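Local coordinates for gamma-glutamyl-gamma-aminobutyrate hydrolase PuuD (Escherichia coli, PDB 6VTV), which hydrolyses the gamma-glutamyl linkage of gamma-glutamyl-gamma-aminobutyrate to release 4-aminobutanoate and glutamate, the last step of putrescine degradation to 4-aminobutanoate, at residues R96-L108 with C118-G130. Numbering follows the deposited sequence.
Sequences RDLLSMAIINAAL and CRGLQELVVATGG
Ala127 presses its methyl group between Met101 and Ile104, with CB 3.7 Å from Met101 SD and 3.8 Å from Ile104 CG2, at the apolar centre where two helices of a class I glutamine amidotransferase fold cross. Helix 119-127, which starts just after the predicted nucleophile Cys118 as in the nucleophile elbow of this family, crosses the helical segment 96-108 at -65°, the two segment axes 9.7 Å apart at closest approach. Ile104 spreads its two branches over the second helix: CG2 meets Leu124 CD2 as well as Ala127, while CD1 lies against Glu123 CB. A bend at chi2 (-58°), followed by another at chi3, carries SD and CE of Met101 over helix 119-127, with CE 3.5 Å from the carbonyl oxygen of Glu123. Further along, the side chains of Leu108 and Thr128 cross at about a right angle, CD1 against CG2, and two waters lie between the Asn105 amide and Ala127 O and probably bridge them.

Toward the active-site end the packing turns polar. Glu123 fits as a knob among Arg96, Ser100, Met101 and Ile104, its carboxylate held by a salt-bridge network. Arg96 grips it side-on, NE to OE2 at 2.7 Å and NH2 to OE1 in a nearly straight bond of 171°; the same NH2 also reaches the carbonyl oxygen of Pro72. From the anti side, Arg119 NH1 joins OE2, which also lies 2.7 Å from Ser100 OG. The two arginines slide past each other in opposite directions, Arg119 CD lying over one face of the Arg96 guanidinium, and the carboxylates probably offset their like charges. Ser76 receives Arg119 NE and Gln79 holds Asp97 OD2, fixing the outer pair, in which Arg119 NH1 and NH2 converge end-on upon the single oxygen Asp97 OD1, at 2.8 and 3.0 Å.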
loop_
_atom_site.group_PDB
_atom_site.type_symbol
_atom_site.label_atom_id
_atom_site.label_comp_id
_atom_site.label_asym_id
_atom_site.label_seq_id
_atom_site.Cartn_x
_atom_site.Cartn_y
_atom_site.Cartn_z
ATOM N N ARG B 96 5.441 8.490 8.642
ATOM C CA ARG B 96 5.634 8.967 7.277
ATOM C C ARG B 96 6.810 9.930 7.193
ATOM O O ARG B 96 7.590 9.881 6.234
ATOM C CB ARG B 96 4.360 9.629 6.755
ATOM C CG ARG B 96 4.623 10.592 5.607
ATOM C CD ARG B 96 3.562 10.531 4.528
ATOM N NE ARG B 96 3.959 11.331 3.372
ATOM C CZ ARG B 96 3.190 11.557 2.312
ATOM N NH1 ARG B 96 1.970 11.043 2.252
ATOM N NH2 ARG B 96 3.644 12.298 1.310
ATOM N N ASP B 97 6.948 10.817 8.184
ATOM C CA ASP B 97 8.112 11.694 8.252
ATOM C C ASP B 97 9.404 10.893 8.168
ATOM O O ASP B 97 10.313 11.229 7.401
ATOM C CB ASP B 97 8.083 12.506 9.548
ATOM C CG ASP B 97 7.114 13.668 9.494
ATOM O OD1 ASP B 97 6.486 13.882 8.434
ATOM O OD2 ASP B 97 6.982 14.369 10.519
ATOM N N LEU B 98 9.496 9.820 8.955
ATOM C CA LEU B 98 10.696 8.992 8.963
ATOM C C LEU B 98 10.966 8.401 7.584
ATOM O O LEU B 98 12.087 8.482 7.068
ATOM C CB LEU B 98 10.551 7.885 10.005
ATOM C CG LEU B 98 11.834 7.257 10.543
ATOM C CD1 LEU B 98 12.645 8.270 11.340
ATOM C CD2 LEU B 98 11.499 6.037 11.388
ATOM N N LEU B 99 9.941 7.801 6.970
ATOM C CA LEU B 99 10.122 7.181 5.661
ATOM C C LEU B 99 10.386 8.224 4.581
ATOM O O LEU B 99 11.243 8.023 3.713
ATOM C CB LEU B 99 8.896 6.339 5.305
ATOM C CG LEU B 99 8.918 5.677 3.925
ATOM C CD1 LEU B 99 10.091 4.713 3.808
ATOM C CD2 LEU B 99 7.601 4.965 3.630
ATOM N N SER B 100 9.660 9.345 4.619
ATOM C CA SER B 100 9.815 10.369 3.589
ATOM C C SER B 100 11.219 10.958 3.602
ATOM O O SER B 100 11.860 11.082 2.552
ATOM C CB SER B 100 8.774 11.471 3.784
ATOM O OG SER B 100 7.466 10.984 3.543
ATOM N N MET B 101 11.713 11.334 4.785
ATOM C CA MET B 101 13.056 11.897 4.874
ATOM C C MET B 101 14.104 10.904 4.387
ATOM O O MET B 101 15.032 11.276 3.660
ATOM C CB MET B 101 13.358 12.327 6.312
ATOM C CG MET B 101 12.470 13.444 6.839
ATOM S SD MET B 101 12.534 14.940 5.838
ATOM C CE MET B 101 10.819 15.082 5.340
ATOM N N ALA B 102 13.964 9.633 4.765
ATOM C CA ALA B 102 14.962 8.638 4.389
ATOM C C ALA B 102 14.940 8.373 2.888
ATOM O O ALA B 102 15.994 8.303 2.245
ATOM C CB ALA B 102 14.733 7.343 5.170
ATOM N N ILE B 103 13.747 8.231 2.307
ATOM C CA ILE B 103 13.677 7.854 0.901
ATOM C C ILE B 103 13.986 9.039 -0.014
ATOM O O ILE B 103 14.454 8.843 -1.141
ATOM C CB ILE B 103 12.310 7.223 0.583
ATOM C CG1 ILE B 103 12.414 6.337 -0.660
ATOM C CG2 ILE B 103 11.238 8.291 0.405
ATOM C CD1 ILE B 103 11.306 5.320 -0.777
ATOM N N ILE B 104 13.753 10.272 0.440
ATOM C CA ILE B 104 14.146 11.432 -0.357
ATOM C C ILE B 104 15.665 11.524 -0.441
ATOM O O ILE B 104 16.237 11.616 -1.533
ATOM C CB ILE B 104 13.540 12.725 0.221
ATOM C CG1 ILE B 104 12.030 12.778 -0.014
ATOM C CG2 ILE B 104 14.207 13.946 -0.397
ATOM C CD1 ILE B 104 11.343 13.876 0.773
ATOM N N ASN B 105 16.337 11.494 0.714
ATOM C CA ASN B 105 17.794 11.585 0.740
ATOM C C ASN B 105 18.434 10.471 -0.076
ATOM O O ASN B 105 19.424 10.697 -0.783
ATOM C CB ASN B 105 18.294 11.532 2.184
ATOM C CG ASN B 105 18.048 12.822 2.936
ATOM O OD1 ASN B 105 18.356 13.908 2.446
ATOM N ND2 ASN B 105 17.486 12.709 4.134
ATOM N N ALA B 106 17.886 9.260 0.015
ATOM C CA ALA B 106 18.432 8.145 -0.750
ATOM C C ALA B 106 18.204 8.335 -2.244
ATOM O O ALA B 106 19.107 8.089 -3.051
ATOM C CB ALA B 106 17.814 6.834 -0.270
ATOM N N ALA B 107 17.007 8.780 -2.632
ATOM C CA ALA B 107 16.715 8.963 -4.050
ATOM C C ALA B 107 17.498 10.127 -4.646
ATOM O O ALA B 107 17.783 10.126 -5.849
ATOM C CB ALA B 107 15.216 9.173 -4.261
ATOM N N LEU B 108 17.850 11.126 -3.834
ATOM C CA LEU B 108 18.618 12.249 -4.358
ATOM C C LEU B 108 20.062 11.855 -4.632
ATOM O O LEU B 108 20.672 12.361 -5.583
ATOM C CB LEU B 108 18.557 13.431 -3.390
ATOM C CG LEU B 108 17.201 14.131 -3.277
ATOM C CD1 LEU B 108 17.296 15.353 -2.376
ATOM C CD2 LEU B 108 16.677 14.516 -4.653
ATOM N N CYS B 118 1.845 18.328 -2.584
ATOM C CA CYS B 118 1.362 18.986 -1.372
ATOM C C CYS B 118 2.274 18.703 -0.181
ATOM O O CYS B 118 3.312 19.354 -0.028
ATOM C CB CYS B 118 -0.080 18.561 -1.071
ATOM S SG CYS B 118 -0.872 19.478 0.278
ATOM N N ARG B 119 1.904 17.743 0.673
ATOM C CA ARG B 119 2.786 17.376 1.778
ATOM C C ARG B 119 4.134 16.889 1.266
ATOM O O ARG B 119 5.158 17.085 1.931
ATOM C CB ARG B 119 2.136 16.302 2.652
ATOM C CG ARG B 119 2.891 16.034 3.946
ATOM C CD ARG B 119 2.680 14.609 4.417
ATOM N NE ARG B 119 2.630 14.522 5.872
ATOM C CZ ARG B 119 3.678 14.248 6.640
ATOM N NH1 ARG B 119 4.867 14.033 6.094
ATOM N NH2 ARG B 119 3.538 14.189 7.956
ATOM N N GLY B 120 4.154 16.253 0.094
ATOM C CA GLY B 120 5.415 15.818 -0.479
ATOM C C GLY B 120 6.343 16.977 -0.791
ATOM O O GLY B 120 7.549 16.900 -0.546
ATOM N N LEU B 121 5.797 18.059 -1.357
ATOM C CA LEU B 121 6.602 19.257 -1.580
ATOM C C LEU B 121 7.179 19.769 -0.268
ATOM O O LEU B 121 8.364 20.110 -0.186
ATOM C CB LEU B 121 5.764 20.342 -2.263
ATOM C CG LEU B 121 6.373 21.750 -2.336
ATOM C CD1 LEU B 121 6.044 22.412 -3.663
ATOM C CD2 LEU B 121 5.902 22.639 -1.184
ATOM N N GLN B 122 6.345 19.831 0.773
ATOM C CA GLN B 122 6.825 20.253 2.083
ATOM C C GLN B 122 7.853 19.277 2.637
ATOM O O GLN B 122 8.793 19.689 3.326
ATOM C CB GLN B 122 5.643 20.406 3.042
ATOM C CG GLN B 122 4.603 21.415 2.563
ATOM C CD GLN B 122 3.296 21.325 3.329
ATOM O OE1 GLN B 122 3.098 20.416 4.134
ATOM N NE2 GLN B 122 2.396 22.270 3.078
ATOM N N GLU B 123 7.701 17.984 2.340
ATOM C CA GLU B 123 8.733 17.020 2.702
ATOM C C GLU B 123 10.025 17.289 1.940
ATOM O O GLU B 123 11.119 17.184 2.507
ATOM C CB GLU B 123 8.237 15.597 2.441
ATOM C CG GLU B 123 7.217 15.109 3.455
ATOM C CD GLU B 123 6.509 13.843 3.012
ATOM O OE1 GLU B 123 6.561 13.518 1.808
ATOM O OE2 GLU B 123 5.901 13.170 3.870
ATOM N N LEU B 124 9.917 17.643 0.656
ATOM C CA LEU B 124 11.102 17.968 -0.134
ATOM C C LEU B 124 11.822 19.185 0.430
ATOM O O LEU B 124 13.054 19.198 0.542
ATOM C CB LEU B 124 10.707 18.214 -1.591
ATOM C CG LEU B 124 11.216 17.248 -2.662
ATOM C CD1 LEU B 124 11.135 17.901 -4.037
ATOM C CD2 LEU B 124 12.640 16.805 -2.362
ATOM N N VAL B 125 11.063 20.224 0.783
ATOM C CA VAL B 125 11.664 21.451 1.294
ATOM C C VAL B 125 12.380 21.185 2.611
ATOM O O VAL B 125 13.506 21.650 2.828
ATOM C CB VAL B 125 10.589 22.545 1.442
ATOM C CG1 VAL B 125 11.136 23.738 2.210
ATOM C CG2 VAL B 125 10.081 22.972 0.072
ATOM N N VAL B 126 11.751 20.418 3.503
ATOM C CA VAL B 126 12.355 20.158 4.805
ATOM C C VAL B 126 13.545 19.213 4.669
ATOM O O VAL B 126 14.563 19.377 5.352
ATOM C CB VAL B 126 11.297 19.611 5.782
ATOM C CG1 VAL B 126 11.947 19.142 7.076
ATOM C CG2 VAL B 126 10.251 20.675 6.070
ATOM N N ALA B 127 13.448 18.223 3.776
ATOM C CA ALA B 127 14.515 17.233 3.660
ATOM C C ALA B 127 15.813 17.849 3.155
ATOM O O ALA B 127 16.900 17.361 3.487
ATOM C CB ALA B 127 14.083 16.092 2.739
ATOM N N THR B 128 15.728 18.916 2.364
ATOM C CA THR B 128 16.904 19.545 1.783
ATOM C C THR B 128 17.377 20.759 2.574
ATOM O O THR B 128 18.242 21.499 2.094
ATOM C CB THR B 128 16.627 19.936 0.331
ATOM O OG1 THR B 128 15.380 20.640 0.252
ATOM C CG2 THR B 128 16.556 18.690 -0.542
ATOM N N GLY B 129 16.840 20.978 3.771
ATOM C CA GLY B 129 17.317 22.022 4.653
ATOM C C GLY B 129 16.426 23.238 4.790
ATOM O O GLY B 129 16.845 24.218 5.417
ATOM N N GLY B 130 15.218 23.214 4.232
ATOM C CA GLY B 130 14.316 24.344 4.299
ATOM C C GLY B 130 13.409 24.293 5.514
ATOM O O GLY B 130 13.569 23.475 6.423
HETATM O O HOH W 1 17.170 15.508 5.135
HETATM O O HOH W 2 19.776 16.105 3.623
#